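PDB 6EVG: multi-copper Oxidase CueO from Ochrobactrum, which probably couples the one-electron oxidation of phenolic substrates to the reduction of dioxygen to water, and acts on lignin model compounds and lignosulfonate. Local coordinates for residues A[94-99]-A[122-127]. Sequence-based numbering, arbitrary orientation.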
loop_
_atom_site.group_PDB
_atom_site.type_symbol
_atom_site.label_atom_id
_atom_site.label_comp_id
_atom_site.label_asym_id
_atom_site.label_seq_id
_atom_site.Cartn_x
_atom_site.Cartn_y
_atom_site.Cartn_z
ATOM N N GLY A 94 -5.295 2.097 5.571
ATOM C CA GLY A 94 -4.888 1.507 6.819
ATOM C C GLY A 94 -5.306 2.218 8.067
ATOM O O GLY A 94 -5.256 1.677 9.164
ATOM N N LEU A 95 -5.767 3.469 7.921
ATOM C CA LEU A 95 -6.266 4.208 9.074
ATOM C C LEU A 95 -7.673 3.773 9.399
ATOM O O LEU A 95 -8.453 3.429 8.493
ATOM C CB LEU A 95 -6.227 5.733 8.774
ATOM C CG LEU A 95 -6.182 6.656 9.960
ATOM C CD1 LEU A 95 -4.826 6.480 10.706
ATOM C CD2 LEU A 95 -6.370 8.091 9.540
ATOM N N PHE A 96 -8.007 3.723 10.697
ATOM C CA PHE A 96 -9.378 3.319 11.093
ATOM C C PHE A 96 -10.211 4.584 11.300
ATOM O O PHE A 96 -10.055 5.300 12.301
ATOM C CB PHE A 96 -9.395 2.512 12.363
ATOM C CG PHE A 96 -8.894 1.083 12.286
ATOM C CD1 PHE A 96 -8.051 0.610 11.295
ATOM C CD2 PHE A 96 -9.233 0.213 13.306
ATOM C CE1 PHE A 96 -7.595 -0.720 11.315
ATOM C CE2 PHE A 96 -8.770 -1.100 13.313
ATOM C CZ PHE A 96 -7.968 -1.547 12.315
ATOM N N VAL A 97 -11.113 4.825 10.342
ATOM C CA VAL A 97 -12.047 5.965 10.394
ATOM C C VAL A 97 -13.394 5.531 9.848
ATOM O O VAL A 97 -13.466 4.686 8.955
ATOM C CB VAL A 97 -11.531 7.197 9.605
ATOM C CG1 VAL A 97 -10.330 7.827 10.270
ATOM C CG2 VAL A 97 -11.280 6.893 8.130
ATOM N N PRO A 98 -14.451 6.207 10.286
ATOM C CA PRO A 98 -15.720 6.075 9.562
ATOM C C PRO A 98 -15.587 6.671 8.170
ATOM O O PRO A 98 -14.740 7.526 7.932
ATOM C CB PRO A 98 -16.730 6.864 10.401
ATOM C CG PRO A 98 -15.910 7.791 11.176
ATOM C CD PRO A 98 -14.532 7.186 11.363
ATOM N N SER A 99 -16.453 6.219 7.256
ATOM C CA SER A 99 -16.286 6.607 5.862
ATOM C C SER A 99 -16.427 8.100 5.622
ATOM O O SER A 99 -15.837 8.603 4.672
ATOM C CB SER A 99 -17.235 5.845 4.951
ATOM O OG SER A 99 -18.583 6.300 5.179
ATOM N N GLN A 122 -7.661 5.443 17.094
ATOM C CA GLN A 122 -7.752 4.342 18.078
ATOM C C GLN A 122 -7.681 3.050 17.283
ATOM O O GLN A 122 -8.657 2.579 16.713
ATOM C CB GLN A 122 -9.021 4.427 18.920
ATOM C CG GLN A 122 -9.031 3.368 20.009
ATOM C CD GLN A 122 -10.238 3.341 20.890
ATOM O OE1 GLN A 122 -10.827 4.378 21.246
ATOM N NE2 GLN A 122 -10.642 2.135 21.308
ATOM N N GLN A 123 -6.461 2.493 17.177
ATOM C CA GLN A 123 -6.229 1.312 16.357
ATOM C C GLN A 123 -4.882 0.703 16.721
ATOM O O GLN A 123 -4.023 1.386 17.295
ATOM C CB GLN A 123 -6.287 1.632 14.864
ATOM C CG GLN A 123 -5.137 2.507 14.393
ATOM C CD GLN A 123 -5.349 2.892 12.958
ATOM O OE1 GLN A 123 -5.988 3.904 12.643
ATOM N NE2 GLN A 123 -4.868 2.040 12.043
ATOM N N PRO A 124 -4.596 -0.532 16.285
ATOM C CA PRO A 124 -3.268 -1.098 16.517
ATOM C C PRO A 124 -2.180 -0.342 15.823
ATOM O O PRO A 124 -2.337 0.127 14.701
ATOM C CB PRO A 124 -3.410 -2.525 15.971
ATOM C CG PRO A 124 -4.881 -2.878 16.084
ATOM C CD PRO A 124 -5.562 -1.531 15.767
ATOM N N ALA A 125 -1.024 -0.280 16.492
ATOM C CA ALA A 125 0.177 0.309 15.916
ATOM C C ALA A 125 0.481 -0.345 14.567
ATOM O O ALA A 125 0.447 -1.568 14.442
ATOM C CB ALA A 125 1.336 0.114 16.884
ATOM N N SER A 126 0.782 0.477 13.571
ATOM C CA SER A 126 0.835 -0.004 12.182
ATOM C C SER A 126 1.451 1.009 11.275
ATOM O O SER A 126 1.526 2.220 11.567
ATOM C CB SER A 126 -0.584 -0.364 11.721
ATOM O OG SER A 126 -1.511 0.692 11.996
ATOM N N PHE A 127 1.901 0.513 10.131
ATOM C CA PHE A 127 2.499 1.278 9.024
ATOM C C PHE A 127 1.492 1.343 7.886
ATOM O O PHE A 127 1.249 0.347 7.220
ATOM C CB PHE A 127 3.816 0.610 8.602
ATOM C CG PHE A 127 4.488 1.219 7.414
ATOM C CD1 PHE A 127 4.800 2.569 7.336
ATOM C CD2 PHE A 127 4.899 0.463 6.339
ATOM C CE1 PHE A 127 5.465 3.100 6.254
ATOM C CE2 PHE A 127 5.536 0.994 5.242
ATOM C CZ PHE A 127 5.850 2.306 5.215
HETATM O O HOH W 1 -3.793 -0.628 9.789
HETATM O O HOH W 2 -7.890 5.239 14.246
#
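The carboxamide of Gln-123 meets the backbone of 94-99 with both its ends. Gln-123 NE2 donates to Gly-94 O at 2.9 Å, a partner close to the amide plane, while Gln-123 OE1 accepts from Phe-96 N at 2.8 Å. The second bond is nearly straight at the hydrogen, 164°, yet its donor stands above the carbonyl plane instead of on a lone pair. Together the two bonds fix the rotation of the amide. CG of Gln-123 sits between its own backbone N and carbonyl carbon (chi1 68°), and beyond it the chain runs extended, which carries the amide across to the other loop. Phe-96 packs against this same side chain: CB of Gln-123 lies over one face of the ring in a CH-pi contact, 3.8 Å from the centroid, and the ring and amide planes are 34° apart. CE2 of the ring also touches Pro-124 CD, and Arg-478 makes a cation-pi contact with the ring. Leu-95 crosses the Gln-123 side chain at about a right angle and brings CD1 to 3.4 Å from Gln-123 OE1; its side chain also packs on Met-150 and Val-152 of strand 148-153. A water completes the join, donating to Phe-96 O and to Gln-123 OE1 and accepting from Gln-122 N, so OE1 takes two hydrogen bonds. The contact thus ties the loop leaving strand 91-93 to the loop leading into strand 126-131, its neighbour in the sheet, within a cupredoxin-like β-sandwich domain of this multicopper oxidase.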